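Local coordinates for nitrite oxidoreductase subunit C (Kuenenia stuttgartiensis, PDB 7B04), which binds a b-type heme and calcium ions and, as a subunit of the nitrite oxidoreductase complex, probably takes part in electron transport, at residues E40-Y53 / I309-W321. Residues are numbered along the deposited sequence; the frame is centred on the assembly and turned at random.
Sequences EELTPAKEVLNVKY and IQWHPLSLERIAW
The Tyr53 ring lies with one face over the backbone of Ile319: Ile319 CA sits 4.0 Å from the ring centroid and only 6° off its normal, a CH-pi contact. With CG trans to the backbone N, the Tyr53 ring extends alongside residues 319-320, where Ala320 CB lies 3.5 Å from Tyr53 CE2. Upstream, strands 49-53 and 312-316 run parallel, their axes 19° apart. Leu49 N donates to Pro313 O and Leu49 O accepts from Ser315 N, so one residue bonds both neighbours of Leu314; Val51 does the same around Leu316, through Ser315 O and Glu317 N. On the face bearing Leu49, Val51, Leu314 and Leu316, Leu314 CD1 meets both Leu49 CD1 (3.5 Å) and Val51 CG2 (3.4 Å), Leu49 and Leu314 lying side by side and pointing the same way. Asn50, on the face it shares with Ser315, meets Glu317, just beyond strand 312-316: Glu317 OE2 takes a weak, bent bond from Asn50 ND2, amide and carboxylate planes 67° apart, while OE1 accepts weakly from Tyr53 N. Nearer the heme, Ala45 N bonds Trp311 O at 2.8 Å, and Glu41 is salt-bridged to Arg154. Strand 49-53 pairs in parallel with 97-104 as well, while 306-316 pairs antiparallel with 286-294. The N-terminal strand thus inserts between two parallel partners in a beta-rich, heme-binding domain, consistent with the DOMON-type fold of the ethylbenzene dehydrogenase family.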
ATOM      1  N   GLU C  40     -61.152  -4.255 -17.469  1.00 45.69           N
ATOM      2  CA  GLU C  40     -61.155  -2.800 -17.345  1.00 45.21           C
ATOM      3  C   GLU C  40     -60.018  -2.189 -18.148  1.00 50.83           C
ATOM      4  O   GLU C  40     -60.169  -1.105 -18.727  1.00 49.85           O
ATOM      5  CB  GLU C  40     -61.062  -2.394 -15.869  1.00 43.59           C
ATOM      6  CG  GLU C  40     -60.848  -0.902 -15.642  1.00 52.67           C
ATOM      7  CD  GLU C  40     -61.545  -0.385 -14.395  1.00 57.29           C
ATOM      8  OE1 GLU C  40     -61.876  -1.205 -13.514  1.00 55.34           O
ATOM      9  OE2 GLU C  40     -61.754   0.844 -14.296  1.00 53.86           O
ATOM     10  N   GLU C  41     -58.876  -2.875 -18.195  1.00 45.17           N
ATOM     11  CA  GLU C  41     -57.734  -2.402 -18.965  1.00 37.31           C
ATOM     12  C   GLU C  41     -57.967  -2.510 -20.472  1.00 36.12           C
ATOM     13  O   GLU C  41     -57.492  -1.658 -21.232  1.00 35.35           O
ATOM     14  CB  GLU C  41     -56.495  -3.204 -18.563  1.00 42.11           C
ATOM     15  CG  GLU C  41     -56.034  -2.939 -17.140  1.00 43.49           C
ATOM     16  CD  GLU C  41     -54.852  -3.798 -16.738  1.00 44.54           C
ATOM     17  OE1 GLU C  41     -55.070  -4.931 -16.257  1.00 48.65           O
ATOM     18  OE2 GLU C  41     -53.704  -3.342 -16.910  1.00 47.91           O
ATOM     19  N   LEU C  42     -58.674  -3.549 -20.925  1.00 39.11           N
ATOM     20  CA  LEU C  42     -58.812  -3.788 -22.359  1.00 39.91           C
ATOM     21  C   LEU C  42     -59.863  -2.908 -23.035  1.00 42.82           C
ATOM     22  O   LEU C  42     -59.743  -2.635 -24.234  1.00 49.81           O
ATOM     23  CB  LEU C  42     -59.104  -5.269 -22.612  1.00 37.89           C
ATOM     24  CG  LEU C  42     -57.887  -6.116 -22.222  1.00 37.52           C
ATOM     25  CD1 LEU C  42     -58.124  -7.598 -22.459  1.00 33.77           C
ATOM     26  CD2 LEU C  42     -56.639  -5.634 -22.958  1.00 43.45           C
ATOM     27  N   THR C  43     -60.897  -2.471 -22.318  1.00 39.66           N
ATOM     28  CA  THR C  43     -61.886  -1.592 -22.946  1.00 41.62           C
ATOM     29  C   THR C  43     -61.379  -0.153 -22.947  1.00 36.20           C
ATOM     30  O   THR C  43     -60.980   0.355 -21.895  1.00 34.00           O
ATOM     31  CB  THR C  43     -63.234  -1.657 -22.226  1.00 43.18           C
ATOM     32  OG1 THR C  43     -63.210  -0.793 -21.084  1.00 54.91           O
ATOM     33  CG2 THR C  43     -63.538  -3.070 -21.771  1.00 40.55           C
ATOM     34  N   PRO C  44     -61.377   0.529 -24.091  1.00 31.65           N
ATOM     35  CA  PRO C  44     -60.883   1.910 -24.124  1.00 31.53           C
ATOM     36  C   PRO C  44     -61.770   2.840 -23.309  1.00 29.36           C
ATOM     37  O   PRO C  44     -62.944   2.563 -23.051  1.00 41.36           O
ATOM     38  CB  PRO C  44     -60.924   2.271 -25.613  1.00 32.22           C
ATOM     39  CG  PRO C  44     -60.923   0.959 -26.327  1.00 31.81           C
ATOM     40  CD  PRO C  44     -61.693   0.028 -25.439  1.00 33.49           C
ATOM     41  N   ALA C  45     -61.184   3.962 -22.902  1.00 32.44           N
ATOM     42  CA  ALA C  45     -61.935   4.991 -22.198  1.00 31.80           C
ATOM     43  C   ALA C  45     -62.980   5.618 -23.118  1.00 31.40           C
ATOM     44  O   ALA C  45     -62.938   5.473 -24.342  1.00 39.13           O
ATOM     45  CB  ALA C  45     -60.997   6.068 -21.655  1.00 34.13           C
ATOM     46  N   LYS C  46     -63.941   6.314 -22.509  1.00 27.82           N
ATOM     47  CA  LYS C  46     -65.058   6.852 -23.276  1.00 30.53           C
ATOM     48  C   LYS C  46     -64.855   8.293 -23.729  1.00 26.77           C
ATOM     49  O   LYS C  46     -65.305   8.651 -24.823  1.00 27.90           O
ATOM     50  CB  LYS C  46     -66.347   6.758 -22.455  1.00 31.24           C
ATOM     51  CG  LYS C  46     -66.798   5.332 -22.170  1.00 32.36           C
ATOM     52  N   GLU C  47     -64.181   9.125 -22.938  1.00 30.40           N
ATOM     53  CA  GLU C  47     -63.936  10.500 -23.347  1.00 32.96           C
ATOM     54  C   GLU C  47     -62.839  10.537 -24.401  1.00 36.05           C
ATOM     55  O   GLU C  47     -61.805   9.877 -24.266  1.00 37.37           O
ATOM     56  CB  GLU C  47     -63.563  11.373 -22.149  1.00 36.91           C
ATOM     57  CG  GLU C  47     -63.592  12.865 -22.459  1.00 40.72           C
ATOM     58  CD  GLU C  47     -63.368  13.727 -21.232  1.00 62.01           C
ATOM     59  OE1 GLU C  47     -63.549  14.959 -21.329  1.00 63.70           O
ATOM     60  OE2 GLU C  47     -63.017  13.171 -20.170  1.00 65.85           O
ATOM     61  N   VAL C  48     -63.056  11.337 -25.440  1.00 35.79           N
ATOM     62  CA  VAL C  48     -62.171  11.375 -26.597  1.00 35.27           C
ATOM     63  C   VAL C  48     -61.320  12.633 -26.547  1.00 33.58           C
ATOM     64  O   VAL C  48     -61.804  13.721 -26.211  1.00 39.09           O
ATOM     65  CB  VAL C  48     -62.985  11.314 -27.906  1.00 38.07           C
ATOM     66  CG1 VAL C  48     -62.076  11.459 -29.122  1.00 25.94           C
ATOM     67  CG2 VAL C  48     -63.773  10.013 -27.978  1.00 36.41           C
ATOM     68  N   LEU C  49     -60.045  12.480 -26.895  1.00 34.12           N
ATOM     69  CA  LEU C  49     -59.118  13.596 -26.997  1.00 26.85           C
ATOM     70  C   LEU C  49     -59.151  14.087 -28.439  1.00 32.12           C
ATOM     71  O   LEU C  49     -58.790  13.348 -29.361  1.00 34.56           O
ATOM     72  CB  LEU C  49     -57.711  13.165 -26.581  1.00 26.48           C
ATOM     73  CG  LEU C  49     -56.621  14.212 -26.325  1.00 25.98           C
ATOM     74  CD1 LEU C  49     -55.949  14.619 -27.617  1.00 30.28           C
ATOM     75  CD2 LEU C  49     -57.177  15.431 -25.608  1.00 28.25           C
ATOM     76  N   ASN C  50     -59.585  15.326 -28.629  1.00 27.35           N
ATOM     77  CA  ASN C  50     -59.742  15.904 -29.955  1.00 30.46           C
ATOM     78  C   ASN C  50     -58.569  16.830 -30.246  1.00 35.70           C
ATOM     79  O   ASN C  50     -58.293  17.752 -29.470  1.00 33.23           O
ATOM     80  CB  ASN C  50     -61.066  16.662 -30.051  1.00 29.80           C
ATOM     81  CG  ASN C  50     -61.424  17.041 -31.472  1.00 37.52           C
ATOM     82  OD1 ASN C  50     -60.775  16.613 -32.425  1.00 45.65           O
ATOM     83  ND2 ASN C  50     -62.462  17.856 -31.620  1.00 41.16           N
ATOM     84  N   VAL C  51     -57.887  16.588 -31.361  1.00 32.83           N
ATOM     85  CA  VAL C  51     -56.776  17.430 -31.787  1.00 27.62           C
ATOM     86  C   VAL C  51     -57.367  18.547 -32.637  1.00 29.70           C
ATOM     87  O   VAL C  51     -57.828  18.313 -33.758  1.00 26.45           O
ATOM     88  CB  VAL C  51     -55.727  16.629 -32.567  1.00 30.67           C
ATOM     89  CG1 VAL C  51     -54.565  17.516 -32.943  1.00 35.74           C
ATOM     90  CG2 VAL C  51     -55.242  15.460 -31.752  1.00 23.69           C
ATOM     91  N   LYS C  52     -57.363  19.761 -32.096  1.00 30.78           N
ATOM     92  CA  LYS C  52     -57.970  20.900 -32.769  1.00 29.44           C
ATOM     93  C   LYS C  52     -57.050  21.425 -33.863  1.00 31.20           C
ATOM     94  O   LYS C  52     -55.848  21.602 -33.642  1.00 34.63           O
ATOM     95  CB  LYS C  52     -58.285  22.003 -31.761  1.00 29.82           C
ATOM     96  CG  LYS C  52     -59.039  23.175 -32.355  1.00 37.56           C
ATOM     97  CD  LYS C  52     -59.482  24.143 -31.275  1.00 33.71           C
ATOM     98  CE  LYS C  52     -60.067  25.407 -31.876  1.00 42.19           C
ATOM     99  NZ  LYS C  52     -61.332  25.137 -32.611  1.00 46.69           N
ATOM    100  N   TYR C  53     -57.613  21.667 -35.044  1.00 28.28           N
ATOM    101  CA  TYR C  53     -56.839  22.239 -36.137  1.00 30.86           C
ATOM    102  C   TYR C  53     -56.700  23.750 -35.969  1.00 30.39           C
ATOM    103  O   TYR C  53     -57.700  24.463 -35.838  1.00 29.27           O
ATOM    104  CB  TYR C  53     -57.493  21.925 -37.479  1.00 30.92           C
ATOM    105  CG  TYR C  53     -56.862  22.703 -38.601  1.00 28.97           C
ATOM    106  CD1 TYR C  53     -55.610  22.356 -39.087  1.00 33.07           C
ATOM    107  CD2 TYR C  53     -57.499  23.807 -39.147  1.00 26.44           C
ATOM    108  CE1 TYR C  53     -55.020  23.074 -40.103  1.00 35.73           C
ATOM    109  CE2 TYR C  53     -56.914  24.533 -40.161  1.00 32.68           C
ATOM    110  CZ  TYR C  53     -55.675  24.162 -40.636  1.00 33.50           C
ATOM    111  OH  TYR C  53     -55.089  24.881 -41.647  1.00 31.59           O
ATOM    112  N   ILE C 309     -54.486   3.130 -16.966  1.00 30.90           N
ATOM    113  CA  ILE C 309     -54.764   1.708 -17.152  1.00 30.42           C
ATOM    114  C   ILE C 309     -55.458   1.416 -18.469  1.00 37.58           C
ATOM    115  O   ILE C 309     -55.525   0.249 -18.872  1.00 35.81           O
ATOM    116  CB  ILE C 309     -55.580   1.129 -15.980  1.00 35.02           C
ATOM    117  CG1 ILE C 309     -56.912   1.862 -15.817  1.00 39.79           C
ATOM    118  CG2 ILE C 309     -54.775   1.190 -14.692  1.00 35.99           C
ATOM    119  CD1 ILE C 309     -57.844   1.198 -14.826  1.00 38.98           C
ATOM    120  N   GLN C 310     -56.002   2.430 -19.140  1.00 39.07           N
ATOM    121  CA  GLN C 310     -56.842   2.228 -20.309  1.00 32.04           C
ATOM    122  C   GLN C 310     -56.299   2.985 -21.510  1.00 35.89           C
ATOM    123  O   GLN C 310     -55.653   4.027 -21.370  1.00 37.64           O
ATOM    124  CB  GLN C 310     -58.259   2.744 -20.064  1.00 39.69           C
ATOM    125  CG  GLN C 310     -58.902   2.310 -18.770  1.00 45.36           C
ATOM    126  CD  GLN C 310     -60.050   3.223 -18.383  1.00 53.17           C
ATOM    127  OE1 GLN C 310     -60.362   4.179 -19.093  1.00 58.45           O
ATOM    128  NE2 GLN C 310     -60.688   2.930 -17.256  1.00 57.09           N
ATOM    129  N   TRP C 311     -56.536   2.424 -22.694  1.00 31.01           N
ATOM    130  CA  TRP C 311     -56.346   3.174 -23.925  1.00 28.16           C
ATOM    131  C   TRP C 311     -57.318   4.348 -23.952  1.00 29.49           C
ATOM    132  O   TRP C 311     -58.472   4.224 -23.536  1.00 29.69           O
ATOM    133  CB  TRP C 311     -56.561   2.277 -25.143  1.00 30.13           C
ATOM    134  CG  TRP C 311     -55.421   1.348 -25.411  1.00 25.30           C
ATOM    135  CD1 TRP C 311     -55.390   0.001 -25.195  1.00 29.82           C
ATOM    136  CD2 TRP C 311     -54.137   1.700 -25.941  1.00 29.71           C
ATOM    137  NE1 TRP C 311     -54.168  -0.509 -25.563  1.00 25.62           N
ATOM    138  CE2 TRP C 311     -53.380   0.514 -26.022  1.00 27.74           C
ATOM    139  CE3 TRP C 311     -53.555   2.902 -26.356  1.00 26.33           C
ATOM    140  CZ2 TRP C 311     -52.073   0.495 -26.502  1.00 27.88           C
ATOM    141  CZ3 TRP C 311     -52.256   2.881 -26.831  1.00 20.22           C
ATOM    142  CH2 TRP C 311     -51.530   1.686 -26.902  1.00 25.30           C
ATOM    143  N   HIS C 312     -56.856   5.483 -24.450  1.00 25.97           N
ATOM    144  CA  HIS C 312     -57.785   6.593 -24.574  1.00 22.99           C
ATOM    145  C   HIS C 312     -57.999   6.940 -26.042  1.00 27.05           C
ATOM    146  O   HIS C 312     -57.033   6.985 -26.810  1.00 29.96           O
ATOM    147  CB  HIS C 312     -57.271   7.832 -23.832  1.00 30.72           C
ATOM    148  CG  HIS C 312     -57.219   7.672 -22.344  1.00 27.49           C
ATOM    149  ND1 HIS C 312     -58.318   7.869 -21.536  1.00 23.24           N
ATOM    150  CD2 HIS C 312     -56.201   7.331 -21.520  1.00 26.75           C
ATOM    151  CE1 HIS C 312     -57.978   7.657 -20.276  1.00 34.75           C
ATOM    152  NE2 HIS C 312     -56.700   7.329 -20.239  1.00 29.21           N
ATOM    153  N   PRO C 313     -59.237   7.190 -26.462  1.00 36.19           N
ATOM    154  CA  PRO C 313     -59.478   7.500 -27.874  1.00 28.43           C
ATOM    155  C   PRO C 313     -58.895   8.851 -28.250  1.00 29.81           C
ATOM    156  O   PRO C 313     -58.837   9.781 -27.442  1.00 38.87           O
ATOM    157  CB  PRO C 313     -61.008   7.510 -27.983  1.00 33.55           C
ATOM    158  CG  PRO C 313     -61.484   6.749 -26.794  1.00 36.25           C
ATOM    159  CD  PRO C 313     -60.494   7.052 -25.711  1.00 33.67           C
ATOM    160  N   LEU C 314     -58.463   8.947 -29.504  1.00 34.85           N
ATOM    161  CA  LEU C 314     -57.873  10.166 -30.036  1.00 30.75           C
ATOM    162  C   LEU C 314     -58.447  10.409 -31.420  1.00 32.28           C
ATOM    163  O   LEU C 314     -58.492   9.486 -32.236  1.00 33.91           O
ATOM    164  CB  LEU C 314     -56.347  10.048 -30.104  1.00 29.65           C
ATOM    165  CG  LEU C 314     -55.642  11.041 -31.022  1.00 37.35           C
ATOM    166  CD1 LEU C 314     -55.509  12.347 -30.294  1.00 40.05           C
ATOM    167  CD2 LEU C 314     -54.279  10.533 -31.448  1.00 37.63           C
ATOM    168  N   SER C 315     -58.883  11.640 -31.684  1.00 37.18           N
ATOM    169  CA  SER C 315     -59.408  12.016 -32.989  1.00 33.51           C
ATOM    170  C   SER C 315     -58.698  13.263 -33.494  1.00 29.11           C
ATOM    171  O   SER C 315     -58.455  14.202 -32.730  1.00 30.60           O
ATOM    172  CB  SER C 315     -60.921  12.265 -32.934  1.00 35.17           C
ATOM    173  OG  SER C 315     -61.409  12.701 -34.191  1.00 35.57           O
ATOM    174  N   LEU C 316     -58.366  13.267 -34.781  1.00 22.35           N
ATOM    175  CA  LEU C 316     -57.759  14.416 -35.439  1.00 26.96           C
ATOM    176  C   LEU C 316     -58.793  15.108 -36.317  1.00 27.55           C
ATOM    177  O   LEU C 316     -59.472  14.453 -37.115  1.00 32.48           O
ATOM    178  CB  LEU C 316     -56.548  13.998 -36.275  1.00 27.43           C
ATOM    179  CG  LEU C 316     -55.212  13.882 -35.537  1.00 22.85           C
ATOM    180  CD1 LEU C 316     -55.150  12.610 -34.702  1.00 30.42           C
ATOM    181  CD2 LEU C 316     -54.054  13.941 -36.518  1.00 27.73           C
ATOM    182  N   GLU C 317     -58.912  16.423 -36.164  1.00 27.83           N
ATOM    183  CA  GLU C 317     -59.809  17.201 -37.004  1.00 33.59           C
ATOM    184  C   GLU C 317     -59.247  17.329 -38.419  1.00 35.67           C
ATOM    185  O   GLU C 317     -58.041  17.211 -38.653  1.00 31.00           O
ATOM    186  CB  GLU C 317     -60.024  18.595 -36.410  1.00 27.43           C
ATOM    187  CG  GLU C 317     -61.330  18.778 -35.657  1.00 30.49           C
ATOM    188  CD  GLU C 317     -61.252  19.888 -34.626  1.00 32.50           C
ATOM    189  OE1 GLU C 317     -60.876  21.020 -34.998  1.00 37.38           O
ATOM    190  OE2 GLU C 317     -61.569  19.630 -33.445  1.00 34.87           O
ATOM    191  N   ARG C 318     -60.142  17.583 -39.369  0.54 35.42           N
ATOM    192  CA  ARG C 318     -59.723  17.835 -40.738  0.54 37.63           C
ATOM    193  C   ARG C 318     -59.141  19.241 -40.865  0.54 36.05           C
ATOM    194  O   ARG C 318     -59.345  20.107 -40.009  0.54 36.71           O
ATOM    195  CB  ARG C 318     -60.895  17.658 -41.704  0.54 35.90           C
ATOM    196  CG  ARG C 318     -61.316  16.212 -41.918  0.54 34.72           C
ATOM    197  CD  ARG C 318     -62.828  16.089 -42.017  0.54 37.83           C
ATOM    198  NE  ARG C 318     -63.256  14.708 -42.221  0.54 34.73           N
ATOM    199  CZ  ARG C 318     -63.516  13.853 -41.236  0.54 32.11           C
ATOM    200  NH1 ARG C 318     -63.901  12.615 -41.515  0.54 33.67           N
ATOM    201  NH2 ARG C 318     -63.392  14.236 -39.973  0.54 28.71           N
ATOM    202  N   ILE C 319     -58.408  19.461 -41.951  1.00 31.07           N
ATOM    203  CA  ILE C 319     -57.760  20.746 -42.183  1.00 32.26           C
ATOM    204  C   ILE C 319     -58.762  21.693 -42.831  1.00 34.26           C
ATOM    205  O   ILE C 319     -59.440  21.331 -43.800  1.00 33.10           O
ATOM    206  CB  ILE C 319     -56.512  20.578 -43.063  1.00 35.28           C
ATOM    207  CG1 ILE C 319     -55.474  19.695 -42.367  1.00 26.74           C
ATOM    208  CG2 ILE C 319     -55.917  21.935 -43.420  1.00 28.39           C
ATOM    209  CD1 ILE C 319     -54.344  19.264 -43.275  1.00 18.79           C
ATOM    210  N   ALA C 320     -58.856  22.911 -42.295  1.00 37.78           N
ATOM    211  CA  ALA C 320     -59.712  23.956 -42.853  1.00 30.74           C
ATOM    212  C   ALA C 320     -59.048  24.487 -44.120  1.00 40.23           C
ATOM    213  O   ALA C 320     -58.405  25.541 -44.136  1.00 46.82           O
ATOM    214  CB  ALA C 320     -59.959  25.063 -41.836  1.00 26.82           C
ATOM    215  N   TRP C 321     -59.202  23.732 -45.204  1.00 34.82           N
ATOM    216  CA  TRP C 321     -58.628  24.125 -46.483  1.00 38.16           C
ATOM    217  C   TRP C 321     -59.247  25.420 -46.989  1.00 37.60           C
ATOM    218  O   TRP C 321     -60.471  25.557 -47.045  1.00 39.58           O
ATOM    219  CB  TRP C 321     -58.825  23.016 -47.514  1.00 38.18           C
ATOM    220  CG  TRP C 321     -58.044  21.784 -47.213  1.00 29.08           C
ATOM    221  CD1 TRP C 321     -58.537  20.582 -46.798  1.00 25.78           C
ATOM    222  CD2 TRP C 321     -56.623  21.629 -47.292  1.00 31.40           C
ATOM    223  NE1 TRP C 321     -57.512  19.686 -46.621  1.00 24.52           N
ATOM    224  CE2 TRP C 321     -56.326  20.304 -46.916  1.00 31.28           C
ATOM    225  CE3 TRP C 321     -55.572  22.482 -47.647  1.00 32.30           C
ATOM    226  CZ2 TRP C 321     -55.024  19.811 -46.885  1.00 27.45           C
ATOM    227  CZ3 TRP C 321     -54.280  21.990 -47.614  1.00 33.54           C
ATOM    228  CH2 TRP C 321     -54.017  20.668 -47.236  1.00 26.90           C
TER